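Local coordinates for pesticidal crystal protein CRY4AA (Bacillus thuringiensis, PDB 2C9K) that is the active portion of a mosquito-larvicidal delta-endotoxin, which binds midgut epithelial cells of insects and promotes their colloid-osmotic lysis, at residues 81-86 with 104-109; 362-365 with 370-373; 437-442 with 447-452; 474-479 with 498-503; 558-563 with 597-602. All coordinates share one frame; numbering follows the deposited sequence.

Overall arrangement
Interaction 1 belongs to the helical N-terminal domain, interactions 2 and 3 to the middle domain, and interactions 4 and 5 to the third, C-terminal domain of the active toxin. All five are largely buried, with partly exposed residues such as Thr83 and Tyr560. Interaction 1 has side-chain packing without a hydrogen bond, whereas interaction 3 is a regular backbone-bonded hairpin and interaction 2 has one backbone bond at a hairpin mouth. These last two touch, their centres about 11 Å apart, with Tyr370 meeting Lys447. Interactions 4 and 5 share strand 600-609, Ile500 meeting Ile602; a water bridges the former, a hydroxyl pair the latter. Interaction 1 lies far off, about 40 Å between centres from interaction 4.

Interaction 1: residues 81-86 with 104-109; sequences ISTYHN and RTQIQL
Gln106 reaches across from helix 103-123 to Thr83 and Tyr84 of helix 77-89, two neighbours in the alpha-helical bundle that forms the N-terminal, pore-forming domain of three-domain Cry toxins. The short segments run nearly antiparallel, at 161°, with their axes 9.6 Å apart. From CB, the Gln106 chain leaves with CG opposite its own backbone N (chi1 -162°), a turn that carries CG to the neighbouring backbone, 3.4 Å from Tyr84 CA. CG also lies 3.9 Å from Tyr84 CB, obliquely to the ring. A bend at the next torsion takes CD over to Thr83, where it sits 3.6 Å from CG2. At the tip, NE2 and OE1 both face that same methyl, the two side chains crossing at about a right angle. No hydrogen bond spans the two segments: the hydroxyl of Thr83 turns back to the carbonyl of Asn79, and that of Tyr84 bonds Gln156 of helix 140-164, which tethers the phenol to a third helix. Ile107 also packs against Gln156 and Ala157 of that helix, while its CG1 meets the Tyr84 ring at the edge, close to the ring plane, 3.7 Å from CE1.

Interaction 2: residues 362-365 with 370-373; sequences LDNK and YNNI
Leu362 and Tyr370 lie side by side and point the same way, as do Asn364 and Asn371 farther toward the tip of the loop. In the first pair, Leu362 CB rests 3.2 Å from the carbonyl O of Tyr370, and CD1 reaches the tyrosine CB at 4.1 Å; the ring itself leads off to Phe312 and to Lys447, whose NZ its hydroxyl meets. In the second pair the amide planes are inclined by 68°, and Asn364 CG stands 3.8 Å from Asn371 CB, so the two groups adjoin without stacking. The segments form the two ends of the connection between strands 353-362 and 373-381, adjacent antiparallel strands of a four-stranded sheet with the 3-2-1-4 order of a Greek key, as in the middle domain of Cry toxins. By strand order this is consistent with one of the domain's exposed loops implicated in receptor recognition in relatives. Where the loop closes, Leu362 N donates to Asn372 O at 2.8 Å, the bond running nearly head-on to the carbonyl. Beside it Asn371 CA approaches Leu362 O at 3.0 Å, a CA-H...O contact. Asn372 turns its amide to Phe313 O at the start of strand 313-322, in another sheet, and packs on Tyr451.

Interaction 3: residues 437-442 with 447-452; sequences IKSLSI and KTQVYT
Leu440 N donates to Val450 O over 2.9 Å, and Val450 N returns the bond to Leu440 O at 3.1 Å. This hydrogen-bonded pair sits near the turn end of the antiparallel beta hairpin 432-440/450-457 in the middle domain, whose connecting loop corresponds by strand order to one implicated in receptor binding in related toxins. Two residues along, Lys438 and Thr452 form the next such pair, with longer bonds, both 3.3 Å between the N of one residue and the O of the other. Between them Ser439 and Tyr451 are a non-hydrogen-bonded pair, their side chains on one face of the sheet and those of Leu440, Val450, Lys438 and Thr452 on the other. Leu440 there packs on helix 279-286, and the Thr452 hydroxyl goes to Leu286 O.

On the Ser439 face, the serine OG is swung opposite its backbone N (chi1 -153°), which sets it 3.3 Å above the plane of the Tyr451 ring, displaced toward the rim. Gln449, with its chain extended, lays CG over the same ring face. The serine hydroxyl donates to Gln449 OE1; the modelled length is doubtfully short, and OG stands above the carbonyl plane. Ser441 packs alongside the glutamine, its CB 3.4 Å from Gln449 CG.

Interaction 4: residues 474-479 with 498-503; sequences IPAVKA and DLIDFK
Ile500 sets CG1 opposite its carbonyl carbon (chi1 -73°) and then extends fully (chi2 -176°), which sends CD1 out to Ala476. Val477 chooses a similar first torsion, -70°, with CG1 opposite the carbonyl carbon, which turns it to the Asp498 backbone. Ile500 CD1 ends 3.8 Å from Ala476 CB and 3.3 Å from Ala476 O, a single methyl resting against the small residue; Val477 CG1 lies 3.4 Å from Asp498 O and 4.2 Å from Asp498 CB.

The 474-479 segment leaves strand 471-475 through a 3-10 turn at 476-478, while 498-503 includes the short strand 499-501. They do not pair with each other: both bond through their backbones to neighbouring residues of strand 600-609, Ala476 to Asp603 and Ile500 to Ile602, which brings them side by side in the beta-sandwich of the active toxin's third domain. One water links the two main chains: it accepts from Val477 N at 2.7 Å and donates to Asp498 O at 2.9 Å. The Asp498 carboxylate is engaged apart from this contact, its OD1 bonding the backbone N of Gly491. Ile500 also packs on Phe506, and Ala476 on Ile602.

With no direct hydrogen bond across it, the contact depends on apolar fit around Ala476 and Ile500, and the polar main chain beside Val477 is linked through the water.

Interaction 5: residues 558-563 with 597-602; sequences TDYTNL and NTTVLI
Tyr560 and Thr599 meet in the tightly packed half of this contact, where a loop between strands 545-550 and 569-572 closes on the start of strand 600-609 in the beta-sandwich of the active toxin's third domain. The threonine comes from the opposite direction to the tyrosine and lays its CG2 over one face of the ring, a CH-pi contact 3.9 Å from the Tyr560 centroid and 30° off the ring normal. On the other face sits the carbonyl O of Thr558, from the same loop, above the ring centre. Thr599 OG1 stands opposite its own carbonyl carbon (chi1 -67°), a rotation that sets the hydroxyl by Tyr560 OH while CG2 keeps to the ring; the two hydroxyls hydrogen-bond, at a modelled 2.5 Å. The backbone of Thr599 bonds Asn528, and that of Leu601 bonds Ala526, on strand 517-527 and just beyond it.

The solvent side is looser. Residues 560-563 make a type I beta turn whose closing bond, Leu563 N to Tyr560 O, is weak at 3.4 Å. Thr558, Asp559 and Thr561 are exposed there, and the bond modelled from Thr561 OG1 to the Asp559 carboxylate is doubtfully short. Beneath the turn, Leu563 points inward onto Ala526 and Phe568. One methyl, Leu601 CD1, touches both Tyr560 CB at 3.5 Å and Leu563 CD1 at 3.6 Å.

Interaction 1: residues 81-86 with 104-109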
# COMPACT_ATOMS: atom_id res chain seq x y z
N ILE A 81 -22.30 8.57 13.44
CA ILE A 81 -22.02 8.75 12.02
C ILE A 81 -23.31 8.70 11.21
O ILE A 81 -23.47 9.45 10.24
CB ILE A 81 -21.00 7.68 11.50
CG1 ILE A 81 -19.57 8.18 11.68
CG2 ILE A 81 -21.22 7.39 10.02
CD1 ILE A 81 -19.18 8.47 13.10
N SER A 82 -24.24 7.84 11.62
CA SER A 82 -25.52 7.71 10.93
C SER A 82 -26.33 9.00 10.95
O SER A 82 -26.85 9.43 9.92
CB SER A 82 -26.33 6.58 11.55
OG SER A 82 -25.67 5.33 11.41
N THR A 83 -26.45 9.61 12.12
CA THR A 83 -27.20 10.85 12.27
C THR A 83 -26.55 11.95 11.44
O THR A 83 -27.22 12.68 10.72
CB THR A 83 -27.25 11.30 13.75
OG1 THR A 83 -27.85 10.27 14.54
CG2 THR A 83 -28.05 12.58 13.88
N TYR A 84 -25.23 12.07 11.55
CA TYR A 84 -24.48 13.06 10.80
C TYR A 84 -24.71 12.85 9.31
O TYR A 84 -24.96 13.79 8.56
CB TYR A 84 -22.98 12.92 11.09
CG TYR A 84 -22.11 13.63 10.08
CD1 TYR A 84 -21.86 14.99 10.18
CD2 TYR A 84 -21.55 12.93 9.00
CE1 TYR A 84 -21.08 15.65 9.24
CE2 TYR A 84 -20.78 13.59 8.06
CZ TYR A 84 -20.55 14.94 8.19
OH TYR A 84 -19.78 15.60 7.26
N HIS A 85 -24.61 11.59 8.89
CA HIS A 85 -24.79 11.23 7.49
C HIS A 85 -26.16 11.63 6.96
O HIS A 85 -26.27 12.08 5.82
CB HIS A 85 -24.57 9.73 7.30
CG HIS A 85 -24.67 9.28 5.88
ND1 HIS A 85 -23.92 9.84 4.87
CD2 HIS A 85 -25.41 8.30 5.30
CE1 HIS A 85 -24.19 9.23 3.73
NE2 HIS A 85 -25.09 8.29 3.96
N ASN A 86 -27.19 11.48 7.78
CA ASN A 86 -28.55 11.83 7.36
C ASN A 86 -28.72 13.33 7.18
O ASN A 86 -29.11 13.78 6.10
CB ASN A 86 -29.59 11.31 8.37
CG ASN A 86 -29.69 9.80 8.39
OD1 ASN A 86 -29.63 9.15 7.35
ND2 ASN A 86 -29.85 9.24 9.58
N ARG A 104 -23.70 22.37 10.89
CA ARG A 104 -22.57 22.78 11.72
C ARG A 104 -22.65 22.27 13.15
O ARG A 104 -21.63 22.09 13.82
CB ARG A 104 -22.45 24.30 11.69
CG ARG A 104 -22.02 24.82 10.32
CD ARG A 104 -21.73 26.31 10.30
NE ARG A 104 -22.94 27.11 10.21
CZ ARG A 104 -22.97 28.36 9.74
NH1 ARG A 104 -21.84 28.93 9.33
NH2 ARG A 104 -24.11 29.03 9.68
N THR A 105 -23.87 22.02 13.64
CA THR A 105 -24.04 21.52 14.99
C THR A 105 -23.77 20.02 15.02
O THR A 105 -23.15 19.50 15.95
CB THR A 105 -25.48 21.80 15.51
OG1 THR A 105 -25.57 21.48 16.91
CG2 THR A 105 -26.50 20.97 14.75
N GLN A 106 -24.22 19.33 13.96
CA GLN A 106 -24.03 17.89 13.82
C GLN A 106 -22.55 17.57 13.65
O GLN A 106 -22.05 16.56 14.15
CB GLN A 106 -24.82 17.39 12.60
CG GLN A 106 -25.07 15.90 12.57
CD GLN A 106 -25.84 15.41 13.78
OE1 GLN A 106 -26.77 16.06 14.24
NE2 GLN A 106 -25.46 14.25 14.29
N ILE A 107 -21.84 18.44 12.93
CA ILE A 107 -20.41 18.26 12.73
C ILE A 107 -19.74 18.34 14.10
O ILE A 107 -18.80 17.60 14.40
CB ILE A 107 -19.83 19.36 11.80
CG1 ILE A 107 -20.30 19.13 10.36
CG2 ILE A 107 -18.31 19.38 11.88
CD1 ILE A 107 -19.80 20.16 9.37
N GLN A 108 -20.24 19.23 14.95
CA GLN A 108 -19.71 19.42 16.29
C GLN A 108 -19.79 18.15 17.14
O GLN A 108 -18.89 17.87 17.93
CB GLN A 108 -20.46 20.54 17.01
CG GLN A 108 -20.27 21.92 16.41
CD GLN A 108 -20.91 23.01 17.26
OE1 GLN A 108 -20.85 24.19 16.91
NE2 GLN A 108 -21.51 22.61 18.38
N LEU A 109 -20.87 17.39 16.98
CA LEU A 109 -21.04 16.15 17.74
C LEU A 109 -20.09 15.07 17.25
O LEU A 109 -19.47 14.36 18.05
CB LEU A 109 -22.48 15.66 17.65
CG LEU A 109 -23.54 16.47 18.40
CD1 LEU A 109 -24.89 15.79 18.27
CD2 LEU A 109 -23.14 16.59 19.87

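Interaction 2: residues 362-365 with 370-373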
# COMPACT_ATOMS: atom_id res chain seq x y z
N LEU A 362 4.55 -30.12 -4.15
CA LEU A 362 4.78 -31.41 -3.52
C LEU A 362 4.77 -31.24 -2.01
O LEU A 362 5.24 -30.22 -1.50
CB LEU A 362 6.11 -32.00 -4.00
CG LEU A 362 6.16 -32.27 -5.51
CD1 LEU A 362 7.50 -32.85 -5.89
CD2 LEU A 362 5.05 -33.23 -5.90
N ASP A 363 4.22 -32.21 -1.30
CA ASP A 363 4.14 -32.16 0.15
C ASP A 363 5.15 -33.09 0.80
O ASP A 363 4.86 -34.26 1.06
CB ASP A 363 2.72 -32.51 0.60
CG ASP A 363 2.60 -32.72 2.09
OD1 ASP A 363 3.29 -32.01 2.86
OD2 ASP A 363 1.81 -33.60 2.49
N ASN A 364 6.34 -32.56 1.06
CA ASN A 364 7.45 -33.31 1.64
C ASN A 364 7.18 -34.00 2.98
O ASN A 364 8.03 -34.73 3.47
CB ASN A 364 8.67 -32.41 1.79
CG ASN A 364 8.38 -31.16 2.61
OD1 ASN A 364 9.22 -30.72 3.39
ND2 ASN A 364 7.20 -30.58 2.42
N LYS A 365 6.02 -33.76 3.57
CA LYS A 365 5.71 -34.39 4.85
C LYS A 365 6.83 -34.11 5.85
O LYS A 365 7.37 -35.03 6.46
CB LYS A 365 5.58 -35.91 4.67
CG LYS A 365 4.60 -36.36 3.61
CD LYS A 365 3.17 -36.12 4.02
CE LYS A 365 2.22 -36.79 3.05
NZ LYS A 365 2.50 -38.25 2.91
N TYR A 370 11.67 -32.85 -1.88
CA TYR A 370 11.13 -31.78 -2.71
C TYR A 370 9.70 -31.36 -2.37
O TYR A 370 8.82 -32.21 -2.23
CB TYR A 370 11.17 -32.16 -4.20
CG TYR A 370 12.55 -32.48 -4.74
CD1 TYR A 370 12.91 -33.79 -5.05
CD2 TYR A 370 13.49 -31.47 -4.92
CE1 TYR A 370 14.19 -34.09 -5.53
CE2 TYR A 370 14.77 -31.76 -5.40
CZ TYR A 370 15.11 -33.07 -5.70
OH TYR A 370 16.39 -33.35 -6.14
N ASN A 371 9.47 -30.05 -2.22
CA ASN A 371 8.13 -29.54 -1.95
C ASN A 371 7.82 -28.43 -2.96
O ASN A 371 7.01 -27.54 -2.72
CB ASN A 371 7.97 -29.02 -0.51
CG ASN A 371 8.95 -27.91 -0.15
OD1 ASN A 371 8.92 -27.40 0.97
ND2 ASN A 371 9.82 -27.54 -1.08
N ASN A 372 8.49 -28.54 -4.11
CA ASN A 372 8.38 -27.62 -5.23
C ASN A 372 6.97 -27.47 -5.82
O ASN A 372 6.08 -28.26 -5.55
CB ASN A 372 9.29 -28.08 -6.37
CG ASN A 372 10.74 -28.09 -5.99
OD1 ASN A 372 11.11 -28.54 -4.91
ND2 ASN A 372 11.58 -27.60 -6.89
N ILE A 373 6.82 -26.43 -6.64
CA ILE A 373 5.56 -26.17 -7.32
C ILE A 373 5.58 -27.03 -8.59
O ILE A 373 6.57 -27.03 -9.33
CB ILE A 373 5.45 -24.67 -7.73
CG1 ILE A 373 5.37 -23.79 -6.49
CG2 ILE A 373 4.22 -24.46 -8.59
CD1 ILE A 373 5.27 -22.31 -6.79

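Interaction 3: residues 437-442 with 447-452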
# COMPACT_ATOMS: atom_id res chain seq x y z
N ILE A 437 7.91 -13.30 -8.02
CA ILE A 437 7.95 -14.56 -7.27
C ILE A 437 9.40 -14.91 -6.93
O ILE A 437 10.14 -15.31 -7.82
CB ILE A 437 7.35 -15.74 -8.05
CG1 ILE A 437 5.85 -15.54 -8.24
CG2 ILE A 437 7.59 -17.03 -7.30
CD1 ILE A 437 5.17 -16.69 -8.97
N LYS A 438 9.79 -14.75 -5.67
CA LYS A 438 11.15 -15.07 -5.24
C LYS A 438 11.16 -16.45 -4.61
O LYS A 438 10.10 -17.01 -4.33
CB LYS A 438 11.67 -14.05 -4.22
CG LYS A 438 12.38 -12.86 -4.83
CD LYS A 438 12.72 -11.80 -3.81
CE LYS A 438 13.83 -12.25 -2.86
NZ LYS A 438 15.18 -12.24 -3.46
N SER A 439 12.35 -16.99 -4.37
CA SER A 439 12.45 -18.31 -3.79
C SER A 439 13.75 -18.47 -2.99
O SER A 439 14.80 -17.99 -3.41
CB SER A 439 12.39 -19.35 -4.90
OG SER A 439 11.87 -20.58 -4.44
N LEU A 440 13.66 -19.13 -1.84
CA LEU A 440 14.82 -19.41 -1.00
C LEU A 440 15.06 -20.91 -1.06
O LEU A 440 14.18 -21.70 -0.72
CB LEU A 440 14.58 -18.97 0.45
CG LEU A 440 15.51 -19.51 1.57
CD1 LEU A 440 16.97 -19.34 1.19
CD2 LEU A 440 15.23 -18.76 2.87
N SER A 441 16.25 -21.30 -1.50
CA SER A 441 16.60 -22.71 -1.61
C SER A 441 18.10 -22.85 -1.74
O SER A 441 18.75 -22.12 -2.49
CB SER A 441 15.95 -23.34 -2.83
OG SER A 441 16.60 -22.89 -4.01
N ILE A 442 18.65 -23.79 -0.99
CA ILE A 442 20.07 -24.05 -1.00
C ILE A 442 20.17 -25.49 -1.49
O ILE A 442 20.19 -26.42 -0.68
CB ILE A 442 20.64 -23.91 0.41
CG1 ILE A 442 20.22 -22.56 0.99
CG2 ILE A 442 22.14 -24.05 0.38
CD1 ILE A 442 20.53 -22.38 2.44
N LYS A 447 16.34 -30.07 -0.28
CA LYS A 447 15.45 -30.34 -1.40
C LYS A 447 14.22 -29.45 -1.26
O LYS A 447 13.42 -29.34 -2.19
CB LYS A 447 15.02 -31.81 -1.41
CG LYS A 447 16.10 -32.76 -1.83
CD LYS A 447 15.55 -34.17 -1.93
CE LYS A 447 16.65 -35.16 -2.24
NZ LYS A 447 17.40 -34.71 -3.43
N THR A 448 14.08 -28.82 -0.10
CA THR A 448 12.96 -27.94 0.16
C THR A 448 13.24 -26.56 -0.39
O THR A 448 14.39 -26.17 -0.54
CB THR A 448 12.67 -27.80 1.65
OG1 THR A 448 13.88 -27.50 2.34
CG2 THR A 448 12.09 -29.07 2.20
N GLN A 449 12.17 -25.83 -0.67
CA GLN A 449 12.26 -24.48 -1.21
C GLN A 449 11.03 -23.71 -0.74
O GLN A 449 9.92 -24.24 -0.75
CB GLN A 449 12.28 -24.57 -2.74
CG GLN A 449 12.64 -23.29 -3.46
CD GLN A 449 12.57 -23.45 -4.97
OE1 GLN A 449 12.84 -22.52 -5.72
NE2 GLN A 449 12.19 -24.64 -5.42
N VAL A 450 11.24 -22.47 -0.29
CA VAL A 450 10.15 -21.61 0.18
C VAL A 450 9.94 -20.48 -0.82
O VAL A 450 10.89 -19.80 -1.22
CB VAL A 450 10.48 -20.99 1.55
CG1 VAL A 450 9.43 -19.96 1.91
CG2 VAL A 450 10.53 -22.05 2.62
N TYR A 451 8.69 -20.26 -1.21
CA TYR A 451 8.39 -19.19 -2.17
C TYR A 451 7.64 -18.05 -1.51
O TYR A 451 7.06 -18.21 -0.43
CB TYR A 451 7.53 -19.70 -3.33
CG TYR A 451 8.08 -20.88 -4.11
CD1 TYR A 451 7.95 -22.19 -3.63
CD2 TYR A 451 8.68 -20.70 -5.35
CE1 TYR A 451 8.40 -23.28 -4.38
CE2 TYR A 451 9.13 -21.77 -6.10
CZ TYR A 451 8.99 -23.06 -5.62
OH TYR A 451 9.43 -24.13 -6.38
N THR A 452 7.65 -16.91 -2.17
CA THR A 452 6.91 -15.75 -1.71
C THR A 452 6.33 -15.14 -2.96
O THR A 452 6.98 -15.09 -4.01
CB THR A 452 7.81 -14.71 -1.03
OG1 THR A 452 8.98 -14.51 -1.83
CG2 THR A 452 8.20 -15.15 0.36

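Interaction 4: residues 474-479 with 498-503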
# COMPACT_ATOMS: atom_id res chain seq x y z
N ILE A 474 1.93 11.45 -8.69
CA ILE A 474 2.75 10.39 -9.27
C ILE A 474 3.98 10.10 -8.42
O ILE A 474 4.94 10.88 -8.42
CB ILE A 474 3.25 10.75 -10.69
CG1 ILE A 474 2.06 10.93 -11.64
CG2 ILE A 474 4.15 9.64 -11.21
CD1 ILE A 474 2.47 11.21 -13.08
N PRO A 475 3.96 8.98 -7.68
CA PRO A 475 5.08 8.57 -6.82
C PRO A 475 6.38 8.59 -7.62
O PRO A 475 6.40 8.19 -8.78
CB PRO A 475 4.69 7.16 -6.40
CG PRO A 475 3.21 7.23 -6.36
CD PRO A 475 2.87 7.99 -7.61
N ALA A 476 7.46 9.04 -6.99
CA ALA A 476 8.76 9.10 -7.67
C ALA A 476 9.28 7.71 -8.07
O ALA A 476 10.09 7.59 -8.98
CB ALA A 476 9.77 9.80 -6.79
N VAL A 477 8.82 6.67 -7.39
CA VAL A 477 9.27 5.34 -7.74
C VAL A 477 8.61 4.82 -9.01
O VAL A 477 8.95 3.72 -9.47
CB VAL A 477 9.03 4.32 -6.59
CG1 VAL A 477 9.96 4.62 -5.42
CG2 VAL A 477 7.57 4.39 -6.13
N LYS A 478 7.67 5.58 -9.57
CA LYS A 478 7.00 5.17 -10.81
C LYS A 478 7.86 5.55 -12.00
O LYS A 478 7.43 5.48 -13.15
CB LYS A 478 5.63 5.83 -10.95
CG LYS A 478 4.56 5.34 -9.97
CD LYS A 478 4.22 3.87 -10.18
CE LYS A 478 3.68 3.61 -11.58
NZ LYS A 478 2.48 4.43 -11.89
N ALA A 479 9.09 5.97 -11.72
CA ALA A 479 10.04 6.37 -12.75
C ALA A 479 10.65 5.12 -13.37
O ALA A 479 10.51 4.02 -12.82
CB ALA A 479 11.13 7.22 -12.14
N ASP A 498 8.10 3.29 -1.26
CA ASP A 498 9.46 3.79 -1.12
C ASP A 498 9.71 5.17 -1.73
O ASP A 498 8.85 5.73 -2.42
CB ASP A 498 10.43 2.78 -1.72
CG ASP A 498 10.25 1.40 -1.13
OD1 ASP A 498 10.02 1.31 0.10
OD2 ASP A 498 10.35 0.40 -1.88
N LEU A 499 10.90 5.71 -1.46
CA LEU A 499 11.29 7.03 -1.95
C LEU A 499 12.64 6.99 -2.67
O LEU A 499 13.42 6.06 -2.52
CB LEU A 499 11.43 8.01 -0.78
CG LEU A 499 10.46 7.94 0.40
CD1 LEU A 499 11.06 8.72 1.56
CD2 LEU A 499 9.11 8.51 0.00
N ILE A 500 12.90 8.03 -3.46
CA ILE A 500 14.16 8.15 -4.20
C ILE A 500 15.15 9.02 -3.43
O ILE A 500 14.79 10.10 -2.96
CB ILE A 500 13.97 8.83 -5.59
CG1 ILE A 500 13.27 7.88 -6.57
CG2 ILE A 500 15.32 9.25 -6.16
CD1 ILE A 500 13.14 8.46 -7.97
N ASP A 501 16.38 8.52 -3.30
CA ASP A 501 17.46 9.24 -2.63
C ASP A 501 18.14 9.97 -3.79
O ASP A 501 19.13 9.51 -4.34
CB ASP A 501 18.44 8.26 -1.97
CG ASP A 501 19.31 8.92 -0.90
OD1 ASP A 501 19.79 10.06 -1.13
OD2 ASP A 501 19.54 8.28 0.16
N PHE A 502 17.57 11.12 -4.15
CA PHE A 502 18.04 11.93 -5.27
C PHE A 502 19.45 12.48 -5.13
O PHE A 502 19.68 13.47 -4.42
CB PHE A 502 17.04 13.07 -5.48
CG PHE A 502 17.16 13.77 -6.80
CD1 PHE A 502 17.59 13.09 -7.93
CD2 PHE A 502 16.79 15.11 -6.92
CE1 PHE A 502 17.64 13.74 -9.17
CE2 PHE A 502 16.84 15.77 -8.16
CZ PHE A 502 17.27 15.07 -9.28
N LYS A 503 20.41 11.85 -5.81
CA LYS A 503 21.80 12.30 -5.78
C LYS A 503 22.23 12.98 -7.10
O LYS A 503 22.88 14.03 -7.09
CB LYS A 503 22.73 11.11 -5.49
CG LYS A 503 23.32 11.08 -4.08
CD LYS A 503 22.25 11.07 -3.01
CE LYS A 503 22.83 11.09 -1.60
NZ LYS A 503 23.46 9.79 -1.19
O HOH W 1 8.40 7.36 -4.80

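Interaction 5: residues 558-563 with 597-602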
# COMPACT_ATOMS: atom_id res chain seq x y z
N THR A 558 20.05 11.73 10.16
CA THR A 558 20.28 10.91 8.98
C THR A 558 19.35 9.71 8.96
O THR A 558 19.38 8.91 8.03
CB THR A 558 21.71 10.39 8.93
OG1 THR A 558 21.93 9.53 10.06
CG2 THR A 558 22.69 11.55 8.97
N ASP A 559 18.53 9.58 10.00
CA ASP A 559 17.62 8.45 10.04
C ASP A 559 16.40 8.77 9.20
O ASP A 559 15.44 9.39 9.68
CB ASP A 559 17.18 8.15 11.47
CG ASP A 559 16.74 6.71 11.64
OD1 ASP A 559 16.19 6.14 10.66
OD2 ASP A 559 16.93 6.15 12.74
N TYR A 560 16.44 8.33 7.94
CA TYR A 560 15.36 8.58 7.00
C TYR A 560 14.26 7.55 7.16
O TYR A 560 13.12 7.81 6.80
CB TYR A 560 15.89 8.51 5.58
CG TYR A 560 17.23 9.17 5.42
CD1 TYR A 560 18.34 8.45 4.98
CD2 TYR A 560 17.40 10.52 5.72
CE1 TYR A 560 19.58 9.05 4.86
CE2 TYR A 560 18.64 11.14 5.61
CZ TYR A 560 19.72 10.40 5.18
OH TYR A 560 20.95 11.01 5.06
N THR A 561 14.62 6.39 7.69
CA THR A 561 13.65 5.32 7.88
C THR A 561 12.49 5.71 8.76
O THR A 561 11.36 5.27 8.52
CB THR A 561 14.28 4.06 8.48
OG1 THR A 561 15.51 4.40 9.14
CG2 THR A 561 14.51 3.01 7.41
N ASN A 562 12.75 6.52 9.78
CA ASN A 562 11.67 6.92 10.66
C ASN A 562 11.32 8.40 10.59
O ASN A 562 11.07 9.04 11.61
CB ASN A 562 11.97 6.49 12.11
CG ASN A 562 13.45 6.54 12.46
OD1 ASN A 562 14.11 7.59 12.31
ND2 ASN A 562 13.98 5.42 12.94
N LEU A 563 11.27 8.93 9.38
CA LEU A 563 10.90 10.33 9.18
C LEU A 563 9.44 10.50 9.59
O LEU A 563 8.61 9.59 9.41
CB LEU A 563 11.05 10.74 7.71
CG LEU A 563 12.45 10.87 7.12
CD1 LEU A 563 12.37 11.44 5.71
CD2 LEU A 563 13.30 11.78 8.00
N ASN A 597 26.44 16.13 0.93
CA ASN A 597 25.98 15.63 2.22
C ASN A 597 24.53 15.97 2.52
O ASN A 597 23.94 15.41 3.46
CB ASN A 597 26.89 16.14 3.34
CG ASN A 597 28.21 15.39 3.40
OD1 ASN A 597 28.28 14.21 3.06
ND2 ASN A 597 29.27 16.08 3.84
N THR A 598 23.93 16.87 1.75
CA THR A 598 22.53 17.22 1.97
C THR A 598 21.64 16.17 1.30
O THR A 598 21.49 16.16 0.09
CB THR A 598 22.19 18.60 1.41
OG1 THR A 598 22.98 19.59 2.09
CG2 THR A 598 20.72 18.93 1.63
N THR A 599 21.07 15.29 2.12
CA THR A 599 20.19 14.22 1.64
C THR A 599 18.82 14.75 1.26
O THR A 599 18.21 15.51 2.01
CB THR A 599 19.98 13.14 2.73
OG1 THR A 599 21.21 12.45 2.98
CG2 THR A 599 18.92 12.15 2.28
N VAL A 600 18.34 14.34 0.09
CA VAL A 600 17.02 14.75 -0.39
C VAL A 600 16.23 13.49 -0.73
O VAL A 600 16.69 12.64 -1.49
CB VAL A 600 17.13 15.63 -1.66
CG1 VAL A 600 15.74 15.96 -2.20
CG2 VAL A 600 17.88 16.91 -1.34
N LEU A 601 15.05 13.36 -0.14
CA LEU A 601 14.22 12.19 -0.41
C LEU A 601 12.98 12.60 -1.21
O LEU A 601 12.13 13.34 -0.72
CB LEU A 601 13.82 11.52 0.90
CG LEU A 601 15.00 11.00 1.74
CD1 LEU A 601 14.47 10.38 3.02
CD2 LEU A 601 15.80 9.98 0.95
N ILE A 602 12.91 12.13 -2.45
CA ILE A 602 11.78 12.46 -3.31
C ILE A 602 10.64 11.47 -3.13
O ILE A 602 10.80 10.27 -3.36
CB ILE A 602 12.17 12.44 -4.79
CG1 ILE A 602 13.17 13.55 -5.09
CG2 ILE A 602 10.93 12.60 -5.64
CD1 ILE A 602 12.60 14.93 -4.96